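Local coordinates for beta-porphyranase A (Bacteroides plebeius, PDB 4AW7), which cleaves the sulfated red-algal polysaccharide porphyran at beta-1,4 linkages between beta-D-galactose and alpha-L-galactose-6-sulfate, releasing mostly disaccharides, at residues A[146-151]-A[165-170]; A[113-118]-A[155-160]; A[192-197]-A[225-230]. All blocks are in the same frame, centred on the assembly; numbering follows the deposited sequence.

Interaction 1: A[146-151]-A[165-170]. With GAL (beta-D-galactopyranose), chain D; GLA (alpha-D-galactopyranose), chain B.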
loop_
_atom_site.group_PDB
_atom_site.type_symbol
_atom_site.label_atom_id
_atom_site.label_comp_id
_atom_site.label_asym_id
_atom_site.label_seq_id
_atom_site.Cartn_x
_atom_site.Cartn_y
_atom_site.Cartn_z
ATOM N N GLU A 146 5.857 -13.399 -4.600
ATOM C CA GLU A 146 4.935 -13.765 -5.690
ATOM C C GLU A 146 4.882 -15.273 -5.968
ATOM O O GLU A 146 5.129 -15.747 -7.073
ATOM C CB GLU A 146 5.240 -12.950 -6.921
ATOM C CG GLU A 146 5.159 -11.456 -6.600
ATOM C CD GLU A 146 5.220 -10.598 -7.802
ATOM O OE1 GLU A 146 5.551 -11.089 -8.893
ATOM O OE2 GLU A 146 4.948 -9.384 -7.647
ATOM N N PRO A 147 4.477 -16.028 -4.938
ATOM C CA PRO A 147 4.645 -17.469 -5.062
ATOM C C PRO A 147 3.686 -18.138 -6.025
ATOM O O PRO A 147 4.100 -19.038 -6.755
ATOM C CB PRO A 147 4.398 -17.979 -3.624
ATOM C CG PRO A 147 3.528 -16.912 -2.973
ATOM C CD PRO A 147 4.031 -15.635 -3.587
ATOM N N PHE A 148 2.412 -17.762 -5.970
ATOM C CA PHE A 148 1.403 -18.538 -6.677
ATOM C C PHE A 148 1.525 -18.413 -8.196
ATOM O O PHE A 148 1.211 -19.366 -8.917
ATOM C CB PHE A 148 -0.001 -18.106 -6.255
ATOM C CG PHE A 148 -0.351 -18.287 -4.790
ATOM C CD1 PHE A 148 0.300 -19.221 -3.998
ATOM C CD2 PHE A 148 -1.319 -17.520 -4.205
ATOM C CE1 PHE A 148 -0.052 -19.402 -2.706
ATOM C CE2 PHE A 148 -1.669 -17.664 -2.899
ATOM C CZ PHE A 148 -1.045 -18.612 -2.126
ATOM N N VAL A 149 2.035 -17.298 -8.706
ATOM C CA VAL A 149 2.192 -17.177 -10.144
ATOM C C VAL A 149 3.280 -18.133 -10.638
ATOM O O VAL A 149 3.339 -18.406 -11.838
ATOM C CB VAL A 149 2.383 -15.741 -10.593
ATOM C CG1 VAL A 149 1.078 -14.860 -10.292
ATOM C CG2 VAL A 149 3.670 -15.207 -10.068
ATOM N N HIS A 150 4.128 -18.646 -9.746
ATOM C CA HIS A 150 5.163 -19.625 -10.061
ATOM C C HIS A 150 4.779 -21.086 -9.793
ATOM O O HIS A 150 5.602 -21.962 -10.008
ATOM C CB HIS A 150 6.469 -19.284 -9.313
ATOM C CG HIS A 150 7.089 -18.035 -9.815
ATOM N ND1 HIS A 150 7.900 -18.028 -10.919
ATOM C CD2 HIS A 150 6.927 -16.746 -9.449
ATOM C CE1 HIS A 150 8.265 -16.782 -11.179
ATOM N NE2 HIS A 150 7.664 -15.981 -10.317
ATOM N N ALA A 151 3.546 -21.331 -9.372
ATOM C CA ALA A 151 3.150 -22.673 -8.947
ATOM C C ALA A 151 3.161 -23.717 -10.049
ATOM O O ALA A 151 3.102 -24.912 -9.756
ATOM C CB ALA A 151 1.782 -22.641 -8.275
ATOM N N GLU A 165 -0.978 -24.784 -2.183
ATOM C CA GLU A 165 -1.211 -25.236 -0.826
ATOM C C GLU A 165 0.100 -25.510 -0.069
ATOM O O GLU A 165 0.242 -25.167 1.107
ATOM C CB GLU A 165 -2.137 -26.463 -0.800
ATOM C CG GLU A 165 -3.553 -26.140 -1.213
ATOM C CD GLU A 165 -4.437 -27.331 -1.450
ATOM O OE1 GLU A 165 -3.932 -28.468 -1.385
ATOM O OE2 GLU A 165 -5.629 -27.126 -1.728
ATOM N N LEU A 166 1.075 -26.123 -0.731
ATOM C CA LEU A 166 2.400 -26.352 -0.137
ATOM C C LEU A 166 3.073 -25.003 0.202
ATOM O O LEU A 166 3.658 -24.855 1.290
ATOM C CB LEU A 166 3.271 -27.183 -1.092
ATOM C CG LEU A 166 4.711 -27.482 -0.626
ATOM C CD1 LEU A 166 4.668 -28.271 0.710
ATOM C CD2 LEU A 166 5.451 -28.235 -1.693
ATOM N N MET A 167 2.973 -24.029 -0.682
ATOM C CA MET A 167 3.561 -22.697 -0.431
ATOM C C MET A 167 2.902 -22.050 0.787
ATOM O O MET A 167 3.586 -21.422 1.607
ATOM C CB MET A 167 3.380 -21.864 -1.686
ATOM C CG MET A 167 4.287 -22.260 -2.812
ATOM S SD MET A 167 3.750 -21.544 -4.402
ATOM C CE MET A 167 5.267 -21.703 -5.367
ATOM N N VAL A 168 1.600 -22.199 0.912
ATOM C CA VAL A 168 0.898 -21.667 2.065
ATOM C C VAL A 168 1.315 -22.397 3.343
ATOM O O VAL A 168 1.502 -21.774 4.387
ATOM C CB VAL A 168 -0.619 -21.660 1.860
ATOM C CG1 VAL A 168 -1.369 -21.194 3.108
ATOM C CG2 VAL A 168 -0.986 -20.753 0.654
ATOM N N ASP A 169 1.485 -23.731 3.276
ATOM C CA ASP A 169 1.927 -24.496 4.431
ATOM C C ASP A 169 3.343 -24.087 4.872
ATOM O O ASP A 169 3.651 -24.090 6.062
ATOM C CB ASP A 169 1.867 -25.991 4.110
ATOM C CG ASP A 169 0.471 -26.537 4.061
ATOM O OD1 ASP A 169 -0.485 -25.905 4.564
ATOM O OD2 ASP A 169 0.322 -27.674 3.510
ATOM N N PHE A 170 4.190 -23.756 3.910
ATOM C CA PHE A 170 5.550 -23.253 4.153
ATOM C C PHE A 170 5.440 -21.946 4.944
ATOM O O PHE A 170 6.053 -21.804 6.017
ATOM C CB PHE A 170 6.217 -23.095 2.787
ATOM C CG PHE A 170 7.671 -22.695 2.763
ATOM C CD1 PHE A 170 8.671 -23.636 2.774
ATOM C CD2 PHE A 170 8.031 -21.367 2.575
ATOM C CE1 PHE A 170 9.990 -23.276 2.637
ATOM C CE2 PHE A 170 9.327 -20.998 2.413
ATOM C CZ PHE A 170 10.331 -21.951 2.470
HETATM C C1 GAL D . 6.888 -8.103 -9.001
HETATM C C2 GAL D . 8.291 -8.671 -8.716
HETATM C C3 GAL D . 9.371 -7.656 -9.046
HETATM C C4 GAL D . 9.141 -6.994 -10.382
HETATM C C5 GAL D . 7.724 -6.395 -10.418
HETATM C C6 GAL D . 7.578 -5.446 -11.663
HETATM O O1 GAL D . 5.905 -9.172 -8.700
HETATM O O2 GAL D . 8.367 -9.127 -7.327
HETATM O O3 GAL D . 10.631 -8.260 -9.166
HETATM O O4 GAL D . 9.310 -7.954 -11.443
HETATM O O5 GAL D . 6.796 -7.570 -10.309
HETATM O O6 GAL D . 7.954 -4.063 -11.239
HETATM C C1 GLA B . 6.888 -8.103 -9.001
HETATM C C2 GLA B . 8.291 -8.671 -8.716
HETATM C C3 GLA B . 9.371 -7.656 -9.046
HETATM C C4 GLA B . 9.141 -6.994 -10.382
HETATM C C5 GLA B . 7.724 -6.395 -10.418
HETATM C C6 GLA B . 7.578 -5.446 -11.663
HETATM O O1 GLA B . 6.372 -7.254 -8.066
HETATM O O2 GLA B . 8.367 -9.127 -7.327
HETATM O O3 GLA B . 10.631 -8.260 -9.166
HETATM O O4 GLA B . 9.310 -7.954 -11.443
HETATM O O5 GLA B . 6.796 -7.570 -10.309
HETATM O O6 GLA B . 7.954 -4.063 -11.239
#
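Met167 and Val168 of helix 160-179 pack against Pro147, Phe148 and Ala151 in a buried, largely apolar contact, without a hydrogen bond across it, between a barrel helix and the loop that carries Glu146. This loop follows strand 136-142 and runs into a short 3-10 turn, residues 148-150. Met167 makes most of the contact. With CG placed beside its backbone N (chi1 -73°) and the chain extended beyond it, the thioether runs straight out from the helix into the loop. SD lies 3.7 Å from CB of Pro147 and reaches the Phe148 ring at its edge, 5.5 Å from the centroid and 83° off the ring normal, a Met-aromatic contact. The terminal CE packs 3.2 Å from O of Pro147, the carbonyl that accepts the backbone N-H of His150 and so closes the turn. SD and CB of Ala151 are further apart, at 4.5 Å. Phe148 and Met167 run alongside each other in opposite senses, and the far end of the ring, CZ, meets CG2 of Val168 at 3.5 Å, with the methyl in the ring plane. Beyond this pair, Val168 packs on helix 212-219, and the Phe148 ring also meets that of Tyr193. With an alanine for Met167, the loss of SD and CE would probably open a gap between Pro147 and Ala151 and strip the Phe148 edge of its sulfur neighbour, leaving the turn freer to shift. Glu146, inferred to be the proton donor, does not touch the helix but directly precedes Pro147, on the sugar side of the loop. The arrangement is that of a glycosidase (beta/alpha)8 barrel, in which a loop at the C-terminal end of a strand presents the probable acid and packs on the helix that follows.

Interaction 2: A[113-118]-A[155-160]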
loop_
_atom_site.group_PDB
_atom_site.type_symbol
_atom_site.label_atom_id
_atom_site.label_comp_id
_atom_site.label_asym_id
_atom_site.label_seq_id
_atom_site.Cartn_x
_atom_site.Cartn_y
_atom_site.Cartn_z
ATOM N N HIS A 113 14.709 -23.230 -3.006
ATOM C CA HIS A 113 14.128 -22.810 -1.757
ATOM C C HIS A 113 12.932 -23.610 -1.313
ATOM O O HIS A 113 12.746 -23.835 -0.138
ATOM C CB HIS A 113 13.778 -21.316 -1.815
ATOM C CG HIS A 113 14.944 -20.444 -2.149
ATOM N ND1 HIS A 113 14.798 -19.182 -2.684
ATOM C CD2 HIS A 113 16.282 -20.651 -2.026
ATOM C CE1 HIS A 113 16.001 -18.657 -2.871
ATOM N NE2 HIS A 113 16.917 -19.536 -2.503
ATOM N N ILE A 114 12.046 -23.945 -2.257
ATOM C CA ILE A 114 10.879 -24.760 -1.980
ATOM C C ILE A 114 10.746 -25.770 -3.135
ATOM O O ILE A 114 11.130 -25.469 -4.256
ATOM C CB ILE A 114 9.593 -23.939 -1.784
ATOM C CG1 ILE A 114 8.446 -24.797 -1.228
ATOM C CG2 ILE A 114 9.194 -23.201 -3.079
ATOM C CD1 ILE A 114 7.198 -24.010 -0.830
ATOM N N GLN A 115 10.290 -26.983 -2.831
ATOM C CA GLN A 115 10.156 -28.029 -3.845
ATOM C C GLN A 115 9.207 -29.067 -3.308
ATOM O O GLN A 115 9.014 -29.205 -2.109
ATOM C CB GLN A 115 11.539 -28.638 -4.164
ATOM C CG GLN A 115 11.590 -29.762 -5.203
ATOM C CD GLN A 115 11.031 -29.356 -6.540
ATOM O OE1 GLN A 115 9.817 -29.171 -6.673
ATOM N NE2 GLN A 115 11.899 -29.244 -7.555
ATOM N N GLY A 116 8.591 -29.820 -4.215
ATOM C CA GLY A 116 7.789 -30.960 -3.789
ATOM C C GLY A 116 8.595 -31.867 -2.875
ATOM O O GLY A 116 9.787 -32.074 -3.082
ATOM N N GLY A 117 7.919 -32.368 -1.862
ATOM C CA GLY A 117 8.530 -33.320 -0.944
ATOM C C GLY A 117 9.248 -32.691 0.222
ATOM O O GLY A 117 9.692 -33.383 1.128
ATOM N N ILE A 118 9.358 -31.366 0.231
ATOM C CA ILE A 118 9.998 -30.654 1.338
ATOM C C ILE A 118 9.329 -30.936 2.678
ATOM O O ILE A 118 8.104 -31.019 2.775
ATOM C CB ILE A 118 10.062 -29.114 1.042
ATOM C CG1 ILE A 118 11.049 -28.427 1.974
ATOM C CG2 ILE A 118 8.690 -28.494 1.060
ATOM C CD1 ILE A 118 11.393 -27.018 1.508
ATOM N N GLY A 155 10.169 -26.639 -13.225
ATOM C CA GLY A 155 11.079 -27.305 -12.304
ATOM C C GLY A 155 10.462 -27.846 -11.019
ATOM O O GLY A 155 11.090 -28.633 -10.325
ATOM N N PHE A 156 9.222 -27.475 -10.717
ATOM C CA PHE A 156 8.554 -27.968 -9.523
ATOM C C PHE A 156 7.959 -29.349 -9.754
ATOM O O PHE A 156 7.306 -29.586 -10.793
ATOM C CB PHE A 156 7.451 -26.992 -9.101
ATOM C CG PHE A 156 7.939 -25.718 -8.461
ATOM C CD1 PHE A 156 8.919 -25.730 -7.485
ATOM C CD2 PHE A 156 7.379 -24.491 -8.807
ATOM C CE1 PHE A 156 9.317 -24.538 -6.857
ATOM C CE2 PHE A 156 7.799 -23.314 -8.190
ATOM C CZ PHE A 156 8.761 -23.339 -7.217
ATOM N N THR A 157 8.130 -30.232 -8.774
ATOM C CA THR A 157 7.621 -31.610 -8.857
ATOM C C THR A 157 6.213 -31.761 -8.331
ATOM O O THR A 157 5.598 -32.833 -8.453
ATOM C CB THR A 157 8.541 -32.579 -8.101
ATOM O OG1 THR A 157 8.578 -32.176 -6.732
ATOM C CG2 THR A 157 9.938 -32.572 -8.747
ATOM N N VAL A 158 5.684 -30.700 -7.739
ATOM C CA VAL A 158 4.290 -30.536 -7.347
ATOM C C VAL A 158 3.892 -29.178 -7.930
ATOM O O VAL A 158 4.696 -28.226 -7.831
ATOM C CB VAL A 158 4.129 -30.550 -5.789
ATOM C CG1 VAL A 158 2.712 -30.265 -5.328
ATOM C CG2 VAL A 158 4.591 -31.868 -5.253
ATOM N N GLN A 159 2.705 -29.100 -8.538
ATOM C CA GLN A 159 2.308 -27.911 -9.278
ATOM C C GLN A 159 0.861 -27.573 -9.024
ATOM O O GLN A 159 0.143 -28.263 -8.285
ATOM C CB GLN A 159 2.610 -28.101 -10.784
ATOM C CG GLN A 159 4.088 -28.262 -11.131
ATOM C CD GLN A 159 4.282 -28.424 -12.612
ATOM O OE1 GLN A 159 3.455 -29.065 -13.270
ATOM N NE2 GLN A 159 5.275 -27.808 -13.166
ATOM N N GLY A 160 0.429 -26.441 -9.551
ATOM C CA GLY A 160 -0.981 -26.086 -9.488
ATOM C C GLY A 160 -1.464 -25.853 -8.068
ATOM O O GLY A 160 -0.742 -25.355 -7.207
HETATM O O HOH W 1 10.704 -33.290 -5.464
#
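The amide of Gln115 clasps the backbone of residues 155-157 at two points, one residue before and one after Phe156 in the chain. NE2 donates to O of Gly155 at 2.9 Å and almost straight (174°), with the acceptor in the amide plane, while OE1 receives N of Thr157, also at 2.9 Å. The bend at chi2 (58°) folds the chain back, and OE1 takes a second N-H from the next residue of its own segment, N of Gly116, at 2.8 Å. That donor sits in the carbonyl plane on a lone pair, whereas Thr157 N stands above the plane. Two good bonds on the oxygen and one on the nitrogen hold the amide against rotation. The packing is tight on the inner side: CE1 of the Phe156 ring lies 3.3 Å from O of Ile114, which approaches in the ring plane, and CG2 of Ile114 touches the same CE1 at 4.0 Å. Helix 160-179 covers the pair through Met163, touched by Phe156, and Met167, touched by Ile114. CA of Gly116 is just as close to Thr157, 3.3 Å from OG1, and a side chain here would collide with both Thr157 and Val158. The outer side is looser and wetter. Thr157 is exposed, and a water joins its OG1, at 2.7 Å, to O of Gly116, to which it donates. Gly116 and Gly117 form the centre of a type II beta turn from Gln115 to Ile118, with glycine in the customary third position, and the Gln115 amide ties this turn to the next beta-alpha loop of the barrel.

Interaction 3: A[192-197]-A[225-230]. With K (potassium ion), chain F; GLA (alpha-D-galactopyranose), chain B.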
loop_
_atom_site.group_PDB
_atom_site.type_symbol
_atom_site.label_atom_id
_atom_site.label_comp_id
_atom_site.label_asym_id
_atom_site.label_seq_id
_atom_site.Cartn_x
_atom_site.Cartn_y
_atom_site.Cartn_z
ATOM N N GLY A 192 2.612 -12.211 4.613
ATOM C CA GLY A 192 2.474 -12.941 3.357
ATOM C C GLY A 192 1.200 -12.591 2.660
ATOM O O GLY A 192 0.312 -11.972 3.247
ATOM N N TYR A 193 1.044 -12.978 1.399
ATOM C CA TYR A 193 1.930 -13.854 0.610
ATOM C C TYR A 193 2.690 -13.155 -0.504
ATOM O O TYR A 193 3.143 -13.800 -1.419
ATOM C CB TYR A 193 1.142 -15.058 0.070
ATOM C CG TYR A 193 0.040 -14.716 -0.919
ATOM C CD1 TYR A 193 0.273 -14.661 -2.285
ATOM C CD2 TYR A 193 -1.261 -14.479 -0.485
ATOM C CE1 TYR A 193 -0.742 -14.356 -3.176
ATOM C CE2 TYR A 193 -2.253 -14.178 -1.375
ATOM C CZ TYR A 193 -1.999 -14.098 -2.705
ATOM O OH TYR A 193 -3.031 -13.802 -3.621
ATOM N N ALA A 194 2.854 -11.848 -0.403
ATOM C CA ALA A 194 3.574 -11.072 -1.399
ATOM C C ALA A 194 2.874 -11.192 -2.738
ATOM O O ALA A 194 3.497 -11.456 -3.778
ATOM C CB ALA A 194 5.072 -11.490 -1.500
ATOM N N ALA A 195 1.564 -10.918 -2.729
ATOM C CA ALA A 195 0.697 -11.223 -3.881
ATOM C C ALA A 195 1.025 -10.338 -5.086
ATOM O O ALA A 195 0.922 -9.100 -5.028
ATOM C CB ALA A 195 -0.718 -11.006 -3.460
ATOM N N ALA A 196 1.330 -10.984 -6.199
ATOM C CA ALA A 196 1.650 -10.275 -7.448
ATOM C C ALA A 196 0.503 -9.813 -8.221
ATOM O O ALA A 196 0.620 -8.890 -9.027
ATOM C CB ALA A 196 2.408 -11.227 -8.381
ATOM N N TYR A 197 -0.611 -10.465 -8.070
ATOM C CA TYR A 197 -1.743 -10.328 -9.077
ATOM C C TYR A 197 -3.027 -10.345 -8.268
ATOM O O TYR A 197 -3.689 -11.380 -8.163
ATOM C CB TYR A 197 -1.734 -11.447 -10.167
ATOM C CG TYR A 197 -2.927 -11.477 -11.114
ATOM C CD1 TYR A 197 -3.127 -10.438 -12.033
ATOM C CD2 TYR A 197 -3.815 -12.569 -11.147
ATOM C CE1 TYR A 197 -4.173 -10.468 -12.940
ATOM C CE2 TYR A 197 -4.892 -12.592 -12.060
ATOM C CZ TYR A 197 -5.061 -11.551 -12.944
ATOM O OH TYR A 197 -6.140 -11.534 -13.843
ATOM N N GLY A 225 0.702 -10.078 9.467
ATOM C CA GLY A 225 0.016 -9.220 8.502
ATOM C C GLY A 225 0.033 -9.777 7.112
ATOM O O GLY A 225 0.625 -10.818 6.878
ATOM N N PHE A 226 -0.683 -9.077 6.246
ATOM C CA PHE A 226 -0.920 -9.557 4.876
ATOM C C PHE A 226 -0.311 -8.597 3.900
ATOM O O PHE A 226 -0.464 -7.383 4.022
ATOM C CB PHE A 226 -2.418 -9.750 4.634
ATOM C CG PHE A 226 -3.005 -10.774 5.581
ATOM C CD1 PHE A 226 -2.589 -12.097 5.514
ATOM C CD2 PHE A 226 -3.934 -10.424 6.534
ATOM C CE1 PHE A 226 -3.073 -13.040 6.407
ATOM C CE2 PHE A 226 -4.415 -11.374 7.440
ATOM C CZ PHE A 226 -3.982 -12.676 7.366
ATOM N N SER A 227 0.364 -9.148 2.892
ATOM C CA SER A 227 1.117 -8.362 1.939
ATOM C C SER A 227 0.697 -8.604 0.501
ATOM O O SER A 227 0.432 -9.731 0.085
ATOM C CB SER A 227 2.612 -8.597 2.111
ATOM O OG SER A 227 3.023 -9.902 1.800
ATOM N N VAL A 228 0.672 -7.501 -0.251
ATOM C CA VAL A 228 0.324 -7.467 -1.642
ATOM C C VAL A 228 1.219 -6.463 -2.360
ATOM O O VAL A 228 1.785 -5.561 -1.754
ATOM C CB VAL A 228 -1.146 -7.148 -1.878
ATOM C CG1 VAL A 228 -2.119 -8.075 -1.091
ATOM C CG2 VAL A 228 -1.400 -5.767 -1.627
ATOM N N HIS A 229 1.313 -6.630 -3.673
ATOM C CA HIS A 229 1.985 -5.704 -4.569
ATOM C C HIS A 229 0.945 -4.956 -5.377
ATOM O O HIS A 229 -0.037 -5.571 -5.845
ATOM C CB HIS A 229 2.901 -6.477 -5.510
ATOM C CG HIS A 229 3.996 -7.200 -4.796
ATOM N ND1 HIS A 229 4.801 -8.147 -5.402
ATOM C CD2 HIS A 229 4.397 -7.116 -3.507
ATOM C CE1 HIS A 229 5.677 -8.565 -4.492
ATOM N NE2 HIS A 229 5.447 -7.964 -3.346
ATOM N N LEU A 230 1.125 -3.645 -5.501
ATOM C CA LEU A 230 0.177 -2.786 -6.212
ATOM C C LEU A 230 0.854 -2.074 -7.362
ATOM O O LEU A 230 1.712 -1.207 -7.144
ATOM C CB LEU A 230 -0.439 -1.750 -5.260
ATOM C CG LEU A 230 -1.314 -2.300 -4.141
ATOM C CD1 LEU A 230 -1.682 -1.153 -3.201
ATOM C CD2 LEU A 230 -2.550 -3.046 -4.671
HETATM K K K F . -2.004 -13.052 -6.182
HETATM C C1 GLA B . 6.888 -8.103 -9.001
HETATM C C2 GLA B . 8.291 -8.671 -8.716
HETATM C C3 GLA B . 9.371 -7.656 -9.046
HETATM C C4 GLA B . 9.141 -6.994 -10.382
HETATM C C5 GLA B . 7.724 -6.395 -10.418
HETATM C C6 GLA B . 7.578 -5.446 -11.663
HETATM O O1 GLA B . 6.372 -7.254 -8.066
HETATM O O2 GLA B . 8.367 -9.127 -7.327
HETATM O O3 GLA B . 10.631 -8.260 -9.166
HETATM O O4 GLA B . 9.310 -7.954 -11.443
HETATM O O5 GLA B . 6.796 -7.570 -10.309
HETATM O O6 GLA B . 7.954 -4.063 -11.239
#
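His229 and Ala195 meet where two adjacent parallel strands of the (beta/alpha)8 barrel, 189-195 and 225-233, reach its catalytic end. Ala195 O accepts N of His229 at 2.8 Å, and Ser227 N donates to Gly192 O further back. Between these bonds the pairing is irregular, three residues, 193-195, spanning what two, 227-228, span opposite: Tyr193 follows a cis peptide, and Ala194 turns its N to OG of Ser227 at 2.9 Å, a hydroxyl also bonded to Glu142. The His229 side chain starts with CB 3.3 Å from Ala195 O, and CG stays near the same oxygen. Setting CG beside the backbone N (chi1 -63°) brings one face of the imidazole to Ala194 O, which is offset toward the rim and 3.7 Å from CE1. ND1 points to the active site, where it bonds Glu146. On the far side NE2 rests 4.0 Å from Ala194 CB and has a weak bond to Ser271. On the other side of strand 192-195, a potassium ion is bound by Tyr207, by O of Tyr197 at 3.1 Å and by OH of Tyr193 at 2.9 Å.

All three contacts belong to the catalytic barrel. Interactions 1 and 2 interleave along the chain and lie about 9 Å apart between centres. They share the long loop between strand 136-142 and helix 160-179, and a probable backbone hydrogen bond from Gly160 to Ala151 joins them. Interaction 3 comes later in sequence: strand 189-195 follows helix 160-179 and pairs with strand 136-142, which completes a beta-alpha-beta crossover. Its centre is about 12 Å from that of interaction 1 and about 21 Å from that of interaction 2. Interactions 1 and 3 meet at the sugar, where Glu146 and His229 come together, whereas interaction 2 joins the later part of the same loop to the loop after strand 104-106.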